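Local coordinates for magnetosome protein MamA (Magnetospirillum gryphiswaldense, PDB 3AS8) that probably acts as a tetratricopeptide-repeat scaffold for protein-protein interactions at the magnetosome, recognising copies of itself to build larger complexes, at residues I50-K54 / T55-D59; L84-Q88 / V89-D93; V112-R115 / L116-L120; A119-L123 / G124-E128; E162-P165 / H166-A170. One frame throughout, in Å; residues are numbered along the deposited sequence. Where two conformers were deposited one is given.

Contact 1: I50-K54 / T55-D59. With SO4 (sulfate ion), chain D.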
# COMPACT_ATOMS: atom_id res chain seq x y z
N ILE A 50 -5.02 -1.97 11.16
CA ILE A 50 -4.24 -0.72 10.92
C ILE A 50 -3.46 -0.34 12.16
O ILE A 50 -2.26 -0.16 12.14
CB ILE A 50 -5.16 0.42 10.44
CG1 ILE A 50 -5.61 0.23 8.99
CG2 ILE A 50 -4.51 1.89 10.50
CD1 ILE A 50 -6.56 1.43 8.50
N ALA A 51 -4.16 -0.30 13.29
CA ALA A 51 -3.56 0.05 14.59
C ALA A 51 -2.47 -0.91 15.04
O ALA A 51 -1.45 -0.45 15.57
CB ALA A 51 -4.67 0.18 15.68
N TYR A 52 -2.67 -2.22 14.86
CA TYR A 52 -1.64 -3.21 15.16
C TYR A 52 -0.39 -3.06 14.27
O TYR A 52 0.72 -3.10 14.81
CB TYR A 52 -2.13 -4.65 15.04
CG TYR A 52 -2.88 -5.21 16.22
CD1 TYR A 52 -2.52 -4.93 17.50
CD2 TYR A 52 -3.95 -6.11 16.00
CE1 TYR A 52 -3.18 -5.51 18.60
CE2 TYR A 52 -4.65 -6.67 17.08
CZ TYR A 52 -4.27 -6.37 18.39
OH TYR A 52 -4.95 -6.92 19.45
N VAL A 53 -0.58 -2.77 12.98
CA VAL A 53 0.59 -2.55 12.13
C VAL A 53 1.38 -1.28 12.55
O VAL A 53 2.60 -1.28 12.52
CB VAL A 53 0.20 -2.45 10.64
CG1 VAL A 53 1.43 -2.04 9.75
CG2 VAL A 53 -0.38 -3.84 10.19
N LYS A 54 0.66 -0.24 12.89
CA LYS A 54 1.25 1.05 13.26
C LYS A 54 2.02 0.91 14.56
O LYS A 54 3.02 1.57 14.75
CB LYS A 54 0.13 2.14 13.39
CG LYS A 54 -0.42 2.72 12.05
CD LYS A 54 0.64 3.54 11.23
CE LYS A 54 0.07 4.06 9.91
NZ LYS A 54 1.09 5.00 9.21
N THR A 55 1.57 0.05 15.46
CA THR A 55 2.19 -0.11 16.75
C THR A 55 3.13 -1.28 16.82
O THR A 55 3.67 -1.57 17.90
CB THR A 55 1.15 -0.24 17.92
OG1 THR A 55 0.23 -1.29 17.60
CG2 THR A 55 0.39 1.16 18.12
N GLY A 56 3.46 -1.87 15.66
CA GLY A 56 4.63 -2.82 15.56
C GLY A 56 4.23 -4.29 15.53
O GLY A 56 5.09 -5.18 15.32
N ALA A 57 2.95 -4.58 15.77
CA ALA A 57 2.43 -5.98 15.66
C ALA A 57 1.97 -6.23 14.23
O ALA A 57 0.74 -6.36 13.90
CB ALA A 57 1.28 -6.24 16.68
N VAL A 58 2.97 -6.37 13.34
CA VAL A 58 2.65 -6.30 11.92
C VAL A 58 2.04 -7.66 11.50
O VAL A 58 1.06 -7.66 10.76
CB VAL A 58 3.83 -5.90 11.04
CG1 VAL A 58 3.41 -5.91 9.52
CG2 VAL A 58 4.45 -4.49 11.56
N ASP A 59 2.54 -8.75 12.02
CA ASP A 59 2.00 -10.08 11.69
C ASP A 59 0.55 -10.17 12.23
O ASP A 59 -0.40 -10.55 11.53
CB ASP A 59 2.88 -11.16 12.31
CG ASP A 59 2.24 -12.56 12.32
OD1 ASP A 59 2.48 -13.32 13.31
OD2 ASP A 59 1.49 -12.89 11.38
S SO4 D . 2.03 8.06 11.70
O1 SO4 D . 1.64 8.83 12.88
O2 SO4 D . 3.43 8.38 11.41
O3 SO4 D . 1.94 6.62 11.94
O4 SO4 D . 1.14 8.37 10.57

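Contact 2: L84-Q88 / V89-D93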
# COMPACT_ATOMS: atom_id res chain seq x y z
N LEU A 84 -0.57 -2.74 0.37
CA LEU A 84 0.61 -1.95 0.70
C LEU A 84 1.50 -2.55 1.79
O LEU A 84 2.76 -2.43 1.75
CB LEU A 84 0.23 -0.47 1.05
CG LEU A 84 -0.36 0.28 -0.16
CD1 LEU A 84 -0.91 1.69 0.23
CD2 LEU A 84 0.73 0.33 -1.31
N THR A 85 0.85 -3.14 2.80
CA THR A 85 1.58 -3.73 3.89
C THR A 85 2.39 -4.93 3.40
O THR A 85 3.55 -5.05 3.76
CB THR A 85 0.73 -4.10 5.11
OG1 THR A 85 0.12 -2.90 5.62
CG2 THR A 85 1.62 -4.64 6.23
N TYR A 86 1.80 -5.77 2.56
CA TYR A 86 2.54 -6.87 1.96
C TYR A 86 3.82 -6.45 1.23
O TYR A 86 4.92 -7.08 1.39
CB TYR A 86 1.64 -7.66 1.07
CG TYR A 86 0.64 -8.57 1.75
CD1 TYR A 86 0.94 -9.29 2.93
CD2 TYR A 86 -0.53 -8.88 1.11
CE1 TYR A 86 -0.01 -10.23 3.47
CE2 TYR A 86 -1.45 -9.78 1.61
CZ TYR A 86 -1.18 -10.47 2.77
OH TYR A 86 -2.18 -11.35 3.22
N VAL A 87 3.74 -5.36 0.44
CA VAL A 87 4.94 -4.91 -0.26
C VAL A 87 5.98 -4.55 0.82
O VAL A 87 7.20 -4.86 0.68
CB VAL A 87 4.67 -3.65 -1.16
CG1 VAL A 87 6.01 -3.17 -1.74
CG2 VAL A 87 3.56 -3.97 -2.19
N GLN A 88 5.54 -3.86 1.87
CA GLN A 88 6.49 -3.44 2.91
C GLN A 88 7.22 -4.66 3.54
O GLN A 88 8.37 -4.56 3.86
CB GLN A 88 5.82 -2.63 4.02
CG GLN A 88 5.71 -1.17 3.66
CD GLN A 88 4.80 -0.43 4.55
OE1 GLN A 88 3.94 -1.00 5.25
NE2 GLN A 88 4.98 0.86 4.55
N VAL A 89 6.55 -5.78 3.69
CA VAL A 89 7.22 -7.03 4.24
C VAL A 89 7.64 -8.04 3.14
O VAL A 89 7.82 -9.23 3.42
CB VAL A 89 6.31 -7.71 5.29
CG1 VAL A 89 5.84 -6.74 6.28
CG2 VAL A 89 5.05 -8.36 4.67
N GLN A 90 7.72 -7.60 1.89
CA GLN A 90 8.14 -8.44 0.73
C GLN A 90 7.33 -9.68 0.47
O GLN A 90 7.86 -10.72 -0.04
CB GLN A 90 9.64 -8.77 0.87
CG GLN A 90 10.38 -7.47 1.17
CD GLN A 90 11.88 -7.41 0.87
OE1 GLN A 90 12.49 -6.35 1.09
NE2 GLN A 90 12.48 -8.50 0.44
N LYS A 91 6.07 -9.64 0.84
CA LYS A 91 5.16 -10.60 0.37
C LYS A 91 4.59 -10.10 -0.92
O LYS A 91 3.39 -9.86 -1.05
CB LYS A 91 4.05 -10.89 1.38
CG LYS A 91 4.56 -11.66 2.59
CD LYS A 91 3.97 -13.02 2.59
CE LYS A 91 4.78 -13.95 1.74
NZ LYS A 91 4.13 -15.26 1.52
N TYR A 92 5.48 -10.00 -1.92
CA TYR A 92 5.13 -9.38 -3.22
C TYR A 92 4.06 -10.14 -3.95
O TYR A 92 3.17 -9.54 -4.57
CB TYR A 92 6.37 -9.34 -4.06
CG TYR A 92 7.45 -8.46 -3.48
CD1 TYR A 92 7.22 -7.13 -3.24
CD2 TYR A 92 8.71 -8.99 -3.18
CE1 TYR A 92 8.20 -6.32 -2.75
CE2 TYR A 92 9.70 -8.19 -2.72
CZ TYR A 92 9.42 -6.86 -2.51
OH TYR A 92 10.39 -6.05 -2.03
N ASP A 93 4.08 -11.46 -3.82
CA ASP A 93 3.09 -12.26 -4.48
C ASP A 93 1.67 -12.10 -3.95
O ASP A 93 0.70 -12.19 -4.73
CB ASP A 93 3.50 -13.72 -4.43
CG ASP A 93 3.42 -14.30 -2.99
OD1 ASP A 93 4.05 -13.72 -2.04
OD2 ASP A 93 2.66 -15.28 -2.85
O HOH W 1 9.33 -3.57 0.02

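Contact 3: V112-R115 / L116-L120. With SO4 (sulfate ion), chain C.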
# COMPACT_ATOMS: atom_id res chain seq x y z
N VAL A 112 -0.28 3.30 -5.03
CA VAL A 112 -0.74 1.93 -5.30
C VAL A 112 -0.16 1.40 -6.62
O VAL A 112 0.44 0.30 -6.68
CB VAL A 112 -2.28 1.81 -5.27
CG1 VAL A 112 -2.77 0.47 -5.99
CG2 VAL A 112 -2.84 1.81 -3.83
N ARG A 113 -0.16 2.22 -7.68
CA ARG A 113 0.31 1.74 -8.97
C ARG A 113 1.82 1.59 -8.92
O ARG A 113 2.37 0.66 -9.48
CB ARG A 113 -0.05 2.78 -10.07
CG ARG A 113 0.44 2.46 -11.45
CD ARG A 113 0.00 1.13 -11.96
NE ARG A 113 -1.40 1.11 -12.35
CZ ARG A 113 -2.02 0.08 -12.93
NH1 ARG A 113 -3.27 0.20 -13.29
NH2 ARG A 113 -1.39 -1.03 -13.25
N PHE A 114 2.51 2.54 -8.27
CA PHE A 114 3.97 2.46 -8.07
C PHE A 114 4.42 1.19 -7.33
O PHE A 114 5.22 0.47 -7.86
CB PHE A 114 4.49 3.67 -7.40
CG PHE A 114 5.98 3.64 -7.23
CD1 PHE A 114 6.85 3.78 -8.32
CD2 PHE A 114 6.54 3.38 -5.99
CE1 PHE A 114 8.17 3.71 -8.16
CE2 PHE A 114 7.84 3.36 -5.82
CZ PHE A 114 8.69 3.49 -6.88
N ARG A 115 3.77 0.88 -6.20
CA ARG A 115 4.10 -0.30 -5.42
C ARG A 115 3.75 -1.58 -6.13
O ARG A 115 4.45 -2.58 -5.99
CB ARG A 115 3.47 -0.22 -4.00
CG ARG A 115 3.86 1.08 -3.22
CD ARG A 115 5.29 1.14 -2.91
NE ARG A 115 5.58 2.45 -2.37
CZ ARG A 115 6.79 2.92 -2.10
NH1 ARG A 115 6.90 4.18 -1.66
NH2 ARG A 115 7.88 2.16 -2.25
N LEU A 116 2.70 -1.56 -6.94
CA LEU A 116 2.39 -2.67 -7.80
C LEU A 116 3.53 -2.94 -8.79
O LEU A 116 3.96 -4.08 -9.00
CB LEU A 116 1.11 -2.40 -8.56
CG LEU A 116 0.74 -3.44 -9.65
CD1 LEU A 116 0.66 -4.84 -9.06
CD2 LEU A 116 -0.61 -3.04 -10.38
N GLY A 117 4.02 -1.90 -9.45
CA GLY A 117 5.23 -2.08 -10.22
C GLY A 117 6.42 -2.67 -9.47
O GLY A 117 7.14 -3.52 -10.01
N VAL A 118 6.69 -2.18 -8.27
CA VAL A 118 7.78 -2.67 -7.47
C VAL A 118 7.59 -4.13 -7.19
O VAL A 118 8.57 -4.87 -7.22
CB VAL A 118 7.96 -1.92 -6.10
CG1 VAL A 118 9.08 -2.53 -5.27
CG2 VAL A 118 8.35 -0.43 -6.36
N ALA A 119 6.36 -4.55 -6.94
CA ALA A 119 6.10 -5.95 -6.59
C ALA A 119 6.38 -6.85 -7.77
O ALA A 119 7.04 -7.90 -7.61
CB ALA A 119 4.63 -6.16 -6.07
N LEU A 120 5.85 -6.46 -8.91
CA LEU A 120 6.06 -7.14 -10.20
C LEU A 120 7.53 -7.25 -10.54
O LEU A 120 8.01 -8.36 -10.89
CB LEU A 120 5.26 -6.43 -11.30
CG LEU A 120 3.74 -6.57 -11.23
CD1 LEU A 120 3.06 -5.51 -12.12
CD2 LEU A 120 3.17 -7.97 -11.55
S SO4 C . 10.29 4.30 -0.23
O1 SO4 C . 9.44 3.52 0.68
O2 SO4 C . 9.75 5.66 -0.38
O3 SO4 C . 11.64 4.39 0.33
O4 SO4 C . 10.42 3.65 -1.53

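Contact 4: A119-L123 / G124-E128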
# COMPACT_ATOMS: atom_id res chain seq x y z
N ALA A 119 6.36 -4.55 -6.94
CA ALA A 119 6.10 -5.95 -6.59
C ALA A 119 6.38 -6.85 -7.77
O ALA A 119 7.04 -7.90 -7.61
CB ALA A 119 4.63 -6.16 -6.07
N LEU A 120 5.85 -6.46 -8.91
CA LEU A 120 6.06 -7.14 -10.20
C LEU A 120 7.53 -7.25 -10.54
O LEU A 120 8.01 -8.36 -10.89
CB LEU A 120 5.26 -6.43 -11.30
CG LEU A 120 3.74 -6.57 -11.23
CD1 LEU A 120 3.06 -5.51 -12.12
CD2 LEU A 120 3.17 -7.97 -11.55
N ASP A 121 8.29 -6.15 -10.38
CA ASP A 121 9.72 -6.17 -10.64
C ASP A 121 10.43 -7.18 -9.74
O ASP A 121 11.32 -7.95 -10.19
CB ASP A 121 10.34 -4.79 -10.49
CG ASP A 121 11.85 -4.80 -10.71
OD1 ASP A 121 12.56 -5.33 -9.85
OD2 ASP A 121 12.34 -4.25 -11.75
N ASN A 122 10.03 -7.20 -8.46
CA ASN A 122 10.63 -8.16 -7.52
C ASN A 122 10.36 -9.58 -7.84
O ASN A 122 11.23 -10.43 -7.56
CB ASN A 122 10.29 -7.86 -6.06
CG ASN A 122 11.15 -6.74 -5.54
OD1 ASN A 122 12.31 -6.98 -5.29
ND2 ASN A 122 10.64 -5.49 -5.51
N LEU A 123 9.22 -9.84 -8.46
CA LEU A 123 8.82 -11.13 -8.88
C LEU A 123 9.40 -11.53 -10.22
O LEU A 123 9.03 -12.59 -10.73
CB LEU A 123 7.30 -11.22 -8.94
CG LEU A 123 6.54 -11.13 -7.60
CD1 LEU A 123 5.00 -10.86 -7.71
CD2 LEU A 123 6.82 -12.45 -6.84
N GLY A 124 10.25 -10.67 -10.81
CA GLY A 124 10.85 -10.97 -12.09
C GLY A 124 9.94 -10.77 -13.32
O GLY A 124 10.33 -11.16 -14.41
N ARG A 125 8.79 -10.10 -13.15
CA ARG A 125 7.83 -9.79 -14.20
C ARG A 125 8.15 -8.38 -14.74
O ARG A 125 7.42 -7.41 -14.50
CB ARG A 125 6.41 -9.86 -13.59
CG ARG A 125 6.08 -11.29 -13.16
CD ARG A 125 4.64 -11.57 -12.71
NE ARG A 125 4.23 -12.92 -13.15
CZ ARG A 125 4.51 -14.07 -12.53
NH1 ARG A 125 5.24 -14.12 -11.42
NH2 ARG A 125 4.04 -15.20 -13.04
N PHE A 126 9.27 -8.26 -15.44
CA PHE A 126 9.81 -6.94 -15.76
C PHE A 126 8.96 -6.14 -16.74
O PHE A 126 8.82 -4.97 -16.57
CB PHE A 126 11.26 -7.05 -16.21
CG PHE A 126 12.16 -7.75 -15.17
CD1 PHE A 126 12.34 -7.20 -13.92
CD2 PHE A 126 12.85 -8.89 -15.49
CE1 PHE A 126 13.15 -7.80 -12.98
CE2 PHE A 126 13.71 -9.52 -14.54
CZ PHE A 126 13.84 -8.95 -13.30
N ASP A 127 8.38 -6.81 -17.75
CA ASP A 127 7.56 -6.11 -18.76
C ASP A 127 6.30 -5.62 -18.10
O ASP A 127 5.90 -4.50 -18.32
CB ASP A 127 7.22 -7.01 -19.94
CG ASP A 127 8.40 -7.14 -20.93
OD1 ASP A 127 8.98 -6.13 -21.25
OD2 ASP A 127 8.75 -8.26 -21.32
N GLU A 128 5.71 -6.44 -17.26
CA GLU A 128 4.52 -6.03 -16.52
C GLU A 128 4.80 -4.90 -15.52
O GLU A 128 3.92 -3.99 -15.35
CB GLU A 128 3.86 -7.20 -15.83
CG GLU A 128 3.02 -8.06 -16.77
CD GLU A 128 3.85 -9.01 -17.64
OE1 GLU A 128 5.03 -9.24 -17.29
OE2 GLU A 128 3.34 -9.54 -18.67

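Contact 5: E162-P165 / H166-A170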
# COMPACT_ATOMS: atom_id res chain seq x y z
N GLU A 162 17.32 0.67 -24.08
CA GLU A 162 16.07 1.26 -23.58
C GLU A 162 16.25 1.83 -22.16
O GLU A 162 15.59 2.80 -21.82
CB GLU A 162 14.86 0.27 -23.63
CG GLU A 162 14.22 0.19 -25.03
CD GLU A 162 13.13 -0.89 -25.14
OE1 GLU A 162 13.49 -2.09 -25.19
OE2 GLU A 162 11.94 -0.54 -25.23
N ALA A 163 17.18 1.29 -21.35
CA ALA A 163 17.39 1.83 -19.98
C ALA A 163 17.97 3.23 -19.93
O ALA A 163 17.50 4.09 -19.18
CB ALA A 163 18.23 0.85 -19.10
N LEU A 164 18.94 3.51 -20.78
CA LEU A 164 19.75 4.72 -20.67
C LEU A 164 18.95 6.02 -20.68
O LEU A 164 19.15 6.90 -19.78
CB LEU A 164 20.88 4.64 -21.75
CG LEU A 164 21.76 5.90 -21.92
CD1 LEU A 164 22.53 6.11 -20.61
CD2 LEU A 164 22.69 5.87 -23.13
N PRO A 165 18.03 6.20 -21.65
CA PRO A 165 17.20 7.42 -21.64
C PRO A 165 16.39 7.60 -20.35
O PRO A 165 16.17 8.71 -19.92
CB PRO A 165 16.23 7.26 -22.85
CG PRO A 165 16.52 5.98 -23.44
CD PRO A 165 17.73 5.32 -22.78
N HIS A 166 15.93 6.49 -19.76
CA HIS A 166 15.25 6.55 -18.46
C HIS A 166 16.16 6.97 -17.29
O HIS A 166 15.77 7.75 -16.43
CB HIS A 166 14.51 5.26 -18.22
CG HIS A 166 13.32 5.09 -19.13
ND1 HIS A 166 12.16 5.82 -18.99
CD2 HIS A 166 13.09 4.22 -20.14
CE1 HIS A 166 11.28 5.43 -19.90
NE2 HIS A 166 11.82 4.45 -20.61
N PHE A 167 17.37 6.45 -17.24
CA PHE A 167 18.32 6.94 -16.24
C PHE A 167 18.57 8.42 -16.39
O PHE A 167 18.71 9.11 -15.40
CB PHE A 167 19.65 6.16 -16.34
CG PHE A 167 19.61 4.77 -15.68
CD1 PHE A 167 19.47 4.63 -14.31
CD2 PHE A 167 19.86 3.62 -16.43
CE1 PHE A 167 19.44 3.38 -13.71
CE2 PHE A 167 19.91 2.36 -15.83
CZ PHE A 167 19.65 2.22 -14.47
N LYS A 168 18.72 8.89 -17.63
CA LYS A 168 19.06 10.29 -17.84
C LYS A 168 17.87 11.16 -17.40
O LYS A 168 18.02 12.21 -16.77
CB LYS A 168 19.37 10.51 -19.31
CG LYS A 168 20.78 9.96 -19.75
CD LYS A 168 21.05 10.37 -21.21
CE LYS A 168 22.49 10.14 -21.63
NZ LYS A 168 22.63 10.20 -23.10
N LYS A 169 16.66 10.73 -17.76
CA LYS A 169 15.50 11.49 -17.38
C LYS A 169 15.29 11.57 -15.87
O LYS A 169 14.92 12.64 -15.32
CB LYS A 169 14.25 10.88 -18.05
CG LYS A 169 13.03 11.68 -17.86
CD LYS A 169 13.16 13.03 -18.53
CE LYS A 169 11.83 13.64 -18.67
NZ LYS A 169 11.97 15.09 -18.94
N ALA A 170 15.44 10.43 -15.20
CA ALA A 170 15.42 10.38 -13.73
C ALA A 170 16.41 11.38 -13.12
O ALA A 170 16.05 12.09 -12.16
CB ALA A 170 15.72 8.98 -13.22

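Contact 1: I50-K54 / T55-D59
T55 turns back onto the last turn of helix 42-54 and grips A51 O twice. The hydroxyl OG1 donates to A51 O at 2.8 Å. The backbone T55 N reaches the same A51 O at 3.1 Å, and the two donors come from opposite faces of the carbonyl plane. OG1 can do this because chi1 is 53°, which sets it between the backbone N and the carbonyl carbon, facing back down the helix. Y52 CB lies 4.1 Å from A57 CB, and the Y52 ring passes obliquely by the same methyl. Y52 O also takes a weak bond from A57 N at 2.8 Å. The far end of the ring is fixed by its OH, which bonds to E32. V53 closes the other side, with CG1 at 4.3 Å from V58 CG2. V53 O receives a weak bond from G56 N. G56 has positive phi, and a side chain there would be jammed against the preceding carbonyl O. K54 NZ makes a weak bond to a sulfate ion, probably from the crystallisation liquor. The turn joins helix 42-54 to helix 58-71 within the tetratricopeptide repeat region. Its chemistry is mixed: polar atoms close the helix end, while Y52 and V53 meet the following residues through carbon. The two bonds to A51 O imply that the threonine hydroxyl supplements the backbone where the helix ends.

Contact 2: L84-Q88 / V89-D93
V87 O is gripped by Q90 N at 3.0 Å and by a water that donates to it at 2.6 Å. Q90 N comes from well above the carbonyl plane, 70° out of it. The same water makes a weak bond to Y92 OH, linking the helix end to the next helix. One residue earlier, Y86 O takes K91 N at 2.9 Å, also from above its plane. The bonds Q90 N to V87 O and K91 N to Y86 O, with Q90 at positive phi, form the Schellman motif that ends helix 76-88. The chain then enters helix 92-105 through an inverse gamma turn centred on K91. This is one of the tight interhelical turns of the tetratricopeptide repeat region. Side chains fill both flanks. With CG beside the backbone N (chi1 -75°), the Y86 ring slants past K91, its CD1 at 3.8 Å from K91 CB. Y86 OH bonds to E66. On the other flank V87 and Y92 cross at about a right angle. V87 CG1 stands 4.0 Å from Y92 CE1, and Q90 CA sits over the centre of the Y92 ring. V89 CG2 packs 3.5 Å from Y86 O, while V89 N bonds to T85 O nearly along the C=O axis.

Contact 3: V112-R115 / L116-L120
F114 and V118 meet one helical turn apart, on helix 110-122 of the tetratricopeptide repeat region. The V118 methyl CG2 sits over one face of the F114 ring as a CH-pi contact. It lies 4.2 Å from the ring centroid and 25° off the normal, offset toward the CE2-CZ rim. F114 CG is anti to the backbone N (chi1 -178°), on the side of the carbonyl carbon, and this presents the ring face to V118. K145 makes a cation-pi contact with the same ring. R113 and L116 are arranged differently. They run side by side and point the same way, with R113 NH2 at 3.6 Å from L116 CD2. R113 NH2 also bonds to S132 OG, so its end is held by helix 126-139. The backbone beneath keeps regular helical bonds. G117 N meets R113 O at 3.0 Å, almost straight. V118 N reaches F114 O in the carbonyl plane. R115 leaves on the F114 side, and F114 CE2 lies over one face of its guanidinium. N111 OD1 takes the bond from R115 NE. The outer nitrogens hold a sulfate ion, probably from the crystallisation liquor: NH2 bonds to its O4 at 3.0 Å, and NH1 makes a weaker bond to its O2 at 3.5 Å.

Contact 4: A119-L123 / G124-E128
D121 O receives G124 N at 3.0 Å, with the donor 66° above the carbonyl plane. L120 O receives R125 N at 3.0 Å. With G124 at positive phi, the pair makes a Schellman motif that ends helix 110-122. A CB on G124 would clash with L123 O. F126 then folds back over the turn. Its CE1 comes within 3.3 Å of D121 O, and G124 O stands 3.5 Å above one face of the ring. The D121 carboxylate meets the ring at its edge, with CG in the ring plane and OD2 at 3.7 Å from F126 CD1. The two flat groups are turned 68° apart. L120 packs on the other flank, its CD2 4.1 Å from R125 CD and at about a right angle to that chain. Its CD1 approaches E128 O at 3.7 Å. In the second shell, S153 OG bonds to D121 OD2 and Q156 adds a weak bond. Replacing D121 by an alanine would probably leave S153 without its carboxylate partner and strip the carboxylate from the F126 ring edge. The turn leads into helix 126-139, where L120 touches A129 and S132. N122 and L123 face helix 92-105, and F126 touches M157, just past helix 144-156.

Contact 5: E162-P165 / H166-A170
F167 N bonds to A163 O at 3.1 Å, in the carbonyl plane and nearly straight at 161°. K168 N follows on L164 O and K169 N on P165 O, both at 3.0 Å. P165 has no N-H to give to the turn before, and helix 160-183 is kinked there. Apolar contacts come next. The F167 ring lies back along the helix, with CE2 at 4.0 Å from A163 CB. Chi1 of -78° swings the ring toward the preceding turn, where L164 CA meets it at its edge. F167 also touches E155 of helix 144-156. A smaller residue such as alanine in place of F167 would probably take the packing partner from A163 CB and open a gap beside E155. L164 and K168 cross obliquely, and L164 CD1 stays 4.2 Å from K168 CE. The H166 ring brings the edge atom CD2 to 3.3 Å from E162 O, which lies near the ring plane. Polar contacts of the side chains are fewer. The H166 ring meets that of H147, and its ND1 is hydrogen-bonded to ND1 of H147. The polar end of K169 makes a salt bridge to E172. This is one-turn packing along a single helix. Helix 160-183 follows helix 144-156 and packs on it through E162, H166, F167, K169 and A170, as consecutive helices do in the tetratricopeptide repeat fold.

In the fold
Contacts 1, 2 and 4 are turns between consecutive helices, while contacts 3 and 5 run along single helices. Contact 3 is buried and relies on a CH-pi contact over regular helix bonds. Contacts 4 and 5 lie at the surface, contact 5 with a proline kink and charged side chains. Contacts 1 and 2 are in between. Contacts 2 and 4 end a helix with a Schellman motif; in contact 1 the corresponding backbone bonds are weak and a threonine hydroxyl is added. Contacts 3 and 4 share A119 and L120. Contact 2 touches both: Y92 packs on A119 and N122, and L84 and V87 meet R115. V58 of contact 1 packs on T85 and V89. Contact 5 stands apart, about 7 Å from contact 4 at the nearest atoms.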